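Local coordinates for TRAP dicarboxylate transporter-DctP subunit (Marinobacter aquaeolei, PDB 4PFI), which probably captures a small organic acid in the periplasm as the solute-binding component of a TRAP transport system, at residues P109-P121 with T327-T339. Residues are numbered along the deposited sequence; the frame is centred on the assembly and turned at random.
Sequences PETGLFNLHFLLP and TGEKGQALIQRAT
I335 stands at the middle of an apolar interface in which three leucines of 109-121 each meet a different carbon of its side chain, L113 and L116 on the CG1-CD1 arm and L119 on the CG2 methyl. CD1 of L113 lies 3.9 Å from I335 CG1, CD1 of L116 meets I335 CD1 at 4.1 Å, and CD1 of L119 approaches I335 CG2 at 4.0 Å. L116 and L119 run roughly at right angles to the isoleucine. L113 has CG anti to its backbone N (chi1 180°), which carries CD1 on to the helix backbone as well as to L334, whose CB is 4.0 Å away. L334 in turn sends CD1 against E110 CB. Farther along, A338 offers its small CB to L120 CD1 at 4.2 Å, and L119 CD2 flanks the same methyl.

At the opposite end T327 lays its methyl CG2 beside P109, 3.8 Å from P109 CB, while its hydroxyl turns back to F323 O one helical turn earlier. T339 OG1 likewise donates to I335 O, from a position tilted out of the carbonyl plane. No hydrogen bond joins the segments, so the contact rests on van der Waals packing.

A run of 3-10 turns, 109-115, presents E110 and L113 to the helix, and the irregular chain beyond it, which turns at F118 and L119, brings in L116 and L119-P121. R320, in an earlier part of the same helix 318-339, bonds to H117 O and ties this loop down a second time. Around the loop, helix 134-145 packs on E110 and L113 through F140, A143 and F136, F118 leans on helix 306-316, and R244 of strand 244-252 holds P121 O.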
loop_
_atom_site.group_PDB
_atom_site.type_symbol
_atom_site.label_atom_id
_atom_site.label_comp_id
_atom_site.label_asym_id
_atom_site.label_seq_id
_atom_site.Cartn_x
_atom_site.Cartn_y
_atom_site.Cartn_z
ATOM N N PRO A 109 5.166 10.007 -8.999
ATOM C CA PRO A 109 3.708 10.101 -9.169
ATOM C C PRO A 109 3.091 8.869 -9.823
ATOM O O PRO A 109 1.884 8.655 -9.713
ATOM C CB PRO A 109 3.530 11.317 -10.086
ATOM C CG PRO A 109 4.881 12.007 -10.129
ATOM C CD PRO A 109 5.891 10.945 -9.870
ATOM N N GLU A 110 3.917 8.064 -10.476
ATOM C CA GLU A 110 3.452 6.882 -11.182
ATOM C C GLU A 110 2.880 5.864 -10.195
ATOM O O GLU A 110 2.060 5.021 -10.566
ATOM C CB GLU A 110 4.610 6.263 -11.980
ATOM C CG GLU A 110 5.119 7.177 -13.101
ATOM C CD GLU A 110 5.898 8.398 -12.597
ATOM O OE1 GLU A 110 6.570 8.296 -11.546
ATOM O OE2 GLU A 110 5.845 9.465 -13.253
ATOM N N THR A 111 3.320 5.931 -8.942
ATOM C CA THR A 111 2.812 5.012 -7.925
ATOM C C THR A 111 1.325 5.286 -7.642
ATOM O O THR A 111 0.644 4.443 -7.068
ATOM C CB THR A 111 3.649 5.059 -6.621
ATOM O OG1 THR A 111 3.714 6.399 -6.117
ATOM C CG2 THR A 111 5.061 4.559 -6.872
ATOM N N GLY A 112 0.819 6.447 -8.075
ATOM C CA GLY A 112 -0.604 6.727 -7.986
ATOM C C GLY A 112 -1.452 5.646 -8.648
ATOM O O GLY A 112 -2.605 5.450 -8.301
ATOM N N LEU A 113 -0.882 4.956 -9.625
ATOM C CA LEU A 113 -1.551 3.829 -10.248
ATOM C C LEU A 113 -2.186 2.904 -9.199
ATOM O O LEU A 113 -3.274 2.394 -9.409
ATOM C CB LEU A 113 -0.542 3.032 -11.081
ATOM C CG LEU A 113 -1.057 1.789 -11.811
ATOM C CD1 LEU A 113 -1.714 2.177 -13.138
ATOM C CD2 LEU A 113 0.104 0.771 -12.037
ATOM N N PHE A 114 -1.498 2.703 -8.078
ATOM C CA PHE A 114 -1.923 1.753 -7.050
ATOM C C PHE A 114 -3.046 2.244 -6.155
ATOM O O PHE A 114 -3.576 1.467 -5.361
ATOM C CB PHE A 114 -0.722 1.341 -6.177
ATOM C CG PHE A 114 0.335 0.631 -6.937
ATOM C CD1 PHE A 114 0.045 -0.570 -7.568
ATOM C CD2 PHE A 114 1.601 1.187 -7.079
ATOM C CE1 PHE A 114 1.025 -1.232 -8.314
ATOM C CE2 PHE A 114 2.583 0.530 -7.814
ATOM C CZ PHE A 114 2.289 -0.690 -8.438
ATOM N N ASN A 115 -3.401 3.519 -6.263
ATOM C CA ASN A 115 -4.579 4.038 -5.563
ATOM C C ASN A 115 -5.801 4.212 -6.486
ATOM O O ASN A 115 -6.841 4.668 -6.030
ATOM C CB ASN A 115 -4.290 5.370 -4.863
ATOM C CG ASN A 115 -3.081 5.329 -3.929
ATOM O OD1 ASN A 115 -2.327 6.306 -3.849
ATOM N ND2 ASN A 115 -2.890 4.222 -3.221
ATOM N N LEU A 116 -5.681 3.878 -7.772
ATOM C CA LEU A 116 -6.839 3.937 -8.689
ATOM C C LEU A 116 -7.837 2.808 -8.395
ATOM O O LEU A 116 -7.448 1.654 -8.207
ATOM C CB LEU A 116 -6.387 3.865 -10.155
ATOM C CG LEU A 116 -5.716 5.143 -10.686
ATOM C CD1 LEU A 116 -5.128 4.891 -12.047
ATOM C CD2 LEU A 116 -6.704 6.315 -10.737
ATOM N N HIS A 117 -9.124 3.119 -8.352
ATOM C CA HIS A 117 -10.105 2.092 -7.995
ATOM C C HIS A 117 -10.424 1.190 -9.201
ATOM O O HIS A 117 -10.525 1.687 -10.320
ATOM C CB HIS A 117 -11.384 2.741 -7.451
ATOM C CG HIS A 117 -11.199 3.424 -6.127
ATOM N ND1 HIS A 117 -12.234 3.957 -5.412
ATOM C CD2 HIS A 117 -10.071 3.654 -5.399
ATOM C CE1 HIS A 117 -11.765 4.494 -4.293
ATOM N NE2 HIS A 117 -10.466 4.330 -4.271
ATOM N N PHE A 118 -10.581 -0.117 -8.959
ATOM C CA PHE A 118 -11.061 -1.080 -9.962
ATOM C C PHE A 118 -10.135 -1.213 -11.171
ATOM O O PHE A 118 -10.588 -1.506 -12.260
ATOM C CB PHE A 118 -12.483 -0.717 -10.401
ATOM C CG PHE A 118 -13.439 -0.594 -9.242
ATOM C CD1 PHE A 118 -13.845 -1.723 -8.541
ATOM C CD2 PHE A 118 -13.902 0.647 -8.823
ATOM C CE1 PHE A 118 -14.685 -1.622 -7.449
ATOM C CE2 PHE A 118 -14.758 0.747 -7.728
ATOM C CZ PHE A 118 -15.143 -0.395 -7.043
ATOM N N LEU A 119 -8.835 -1.024 -10.973
ATOM C CA LEU A 119 -7.902 -1.017 -12.085
ATOM C C LEU A 119 -7.149 -2.338 -12.156
ATOM O O LEU A 119 -7.298 -3.097 -13.115
ATOM C CB LEU A 119 -6.904 0.132 -11.948
ATOM C CG LEU A 119 -5.870 0.206 -13.081
ATOM C CD1 LEU A 119 -6.429 0.999 -14.250
ATOM C CD2 LEU A 119 -4.579 0.814 -12.579
ATOM N N LEU A 120 -6.323 -2.598 -11.149
ATOM C CA LEU A 120 -5.624 -3.865 -11.051
ATOM C C LEU A 120 -6.644 -4.997 -10.978
ATOM O O LEU A 120 -7.752 -4.800 -10.493
ATOM C CB LEU A 120 -4.761 -3.886 -9.806
ATOM C CG LEU A 120 -3.400 -3.212 -9.875
ATOM C CD1 LEU A 120 -3.454 -1.838 -10.549
ATOM C CD2 LEU A 120 -2.854 -3.107 -8.450
ATOM N N PRO A 121 -6.280 -6.189 -11.475
ATOM C CA PRO A 121 -7.207 -7.328 -11.455
ATOM C C PRO A 121 -7.635 -7.715 -10.018
ATOM O O PRO A 121 -6.799 -7.719 -9.113
ATOM C CB PRO A 121 -6.400 -8.448 -12.119
ATOM C CG PRO A 121 -4.984 -8.017 -12.057
ATOM C CD PRO A 121 -4.988 -6.532 -12.091
ATOM N N THR A 327 0.885 12.210 -15.051
ATOM C CA THR A 327 1.990 11.309 -15.365
ATOM C C THR A 327 2.224 11.142 -16.875
ATOM O O THR A 327 3.213 10.540 -17.286
ATOM C CB THR A 327 1.770 9.917 -14.730
ATOM O OG1 THR A 327 0.543 9.354 -15.210
ATOM C CG2 THR A 327 1.729 10.026 -13.200
ATOM N N GLY A 328 1.304 11.670 -17.682
ATOM C CA GLY A 328 1.405 11.618 -19.129
ATOM C C GLY A 328 1.448 10.218 -19.714
ATOM O O GLY A 328 0.715 9.321 -19.294
ATOM N N GLU A 329 2.326 10.042 -20.695
ATOM C CA GLU A 329 2.350 8.843 -21.528
ATOM C C GLU A 329 2.755 7.586 -20.762
ATOM O O GLU A 329 2.282 6.484 -21.068
ATOM C CB GLU A 329 3.303 9.058 -22.704
ATOM C CG GLU A 329 2.805 10.085 -23.696
ATOM C CD GLU A 329 1.552 9.619 -24.420
ATOM O OE1 GLU A 329 1.369 8.386 -24.564
ATOM O OE2 GLU A 329 0.743 10.481 -24.834
ATOM N N LYS A 330 3.637 7.745 -19.783
ATOM C CA LYS A 330 4.024 6.625 -18.947
ATOM C C LYS A 330 2.805 6.102 -18.169
ATOM O O LYS A 330 2.571 4.891 -18.092
ATOM C CB LYS A 330 5.131 7.045 -17.982
ATOM C CG LYS A 330 5.814 5.863 -17.320
ATOM C CD LYS A 330 6.144 4.772 -18.357
ATOM C CE LYS A 330 7.229 3.810 -17.888
ATOM N NZ LYS A 330 8.541 4.495 -17.707
ATOM N N GLY A 331 2.025 7.025 -17.615
ATOM C CA GLY A 331 0.829 6.676 -16.875
ATOM C C GLY A 331 -0.150 5.890 -17.728
ATOM O O GLY A 331 -0.744 4.912 -17.260
ATOM N N GLN A 332 -0.307 6.320 -18.977
ATOM C CA GLN A 332 -1.172 5.648 -19.938
ATOM C C GLN A 332 -0.791 4.199 -20.152
ATOM O O GLN A 332 -1.662 3.328 -20.223
ATOM C CB GLN A 332 -1.080 6.321 -21.289
ATOM C CG GLN A 332 -2.287 7.092 -21.703
ATOM C CD GLN A 332 -2.153 7.527 -23.141
ATOM O OE1 GLN A 332 -1.371 6.951 -23.887
ATOM N NE2 GLN A 332 -2.890 8.557 -23.530
ATOM N N ALA A 333 0.511 3.945 -20.289
ATOM C CA ALA A 333 1.012 2.606 -20.596
ATOM C C ALA A 333 0.863 1.698 -19.391
ATOM O O ALA A 333 0.526 0.526 -19.531
ATOM C CB ALA A 333 2.466 2.665 -21.036
ATOM N N LEU A 334 1.100 2.244 -18.199
ATOM C CA LEU A 334 0.922 1.480 -16.962
ATOM C C LEU A 334 -0.527 0.998 -16.849
ATOM O O LEU A 334 -0.789 -0.191 -16.615
ATOM C CB LEU A 334 1.311 2.331 -15.754
ATOM C CG LEU A 334 2.804 2.675 -15.741
ATOM C CD1 LEU A 334 3.128 3.815 -14.768
ATOM C CD2 LEU A 334 3.632 1.433 -15.420
ATOM N N ILE A 335 -1.459 1.930 -17.036
ATOM C CA ILE A 335 -2.886 1.617 -17.057
ATOM C C ILE A 335 -3.197 0.545 -18.106
ATOM O O ILE A 335 -4.033 -0.337 -17.882
ATOM C CB ILE A 335 -3.729 2.879 -17.341
ATOM C CG1 ILE A 335 -3.686 3.823 -16.137
ATOM C CG2 ILE A 335 -5.166 2.511 -17.697
ATOM C CD1 ILE A 335 -4.729 4.909 -16.159
ATOM N N GLN A 336 -2.500 0.611 -19.241
ATOM C CA GLN A 336 -2.697 -0.347 -20.322
ATOM C C GLN A 336 -2.187 -1.725 -19.933
ATOM O O GLN A 336 -2.862 -2.726 -20.170
ATOM C CB GLN A 336 -2.021 0.142 -21.616
ATOM C CG GLN A 336 -2.889 1.121 -22.414
ATOM C CD GLN A 336 -2.103 2.122 -23.254
ATOM O OE1 GLN A 336 -0.978 1.858 -23.686
ATOM N NE2 GLN A 336 -2.705 3.285 -23.493
ATOM N N ARG A 337 -1.008 -1.785 -19.327
ATOM C CA ARG A 337 -0.452 -3.071 -18.933
ATOM C C ARG A 337 -1.331 -3.748 -17.873
ATOM O O ARG A 337 -1.540 -4.965 -17.922
ATOM C CB ARG A 337 0.997 -2.923 -18.445
ATOM N N ALA A 338 -1.875 -2.964 -16.937
ATOM C CA ALA A 338 -2.679 -3.514 -15.835
ATOM C C ALA A 338 -4.119 -3.820 -16.247
ATOM O O ALA A 338 -4.818 -4.545 -15.559
ATOM C CB ALA A 338 -2.683 -2.563 -14.662
ATOM N N THR A 339 -4.568 -3.249 -17.360
ATOM C CA THR A 339 -5.924 -3.499 -17.855
ATOM C C THR A 339 -6.048 -4.857 -18.551
ATOM O O THR A 339 -7.093 -5.501 -18.473
ATOM C CB THR A 339 -6.369 -2.393 -18.846
ATOM O OG1 THR A 339 -6.420 -1.138 -18.166
ATOM C CG2 THR A 339 -7.751 -2.684 -19.433
#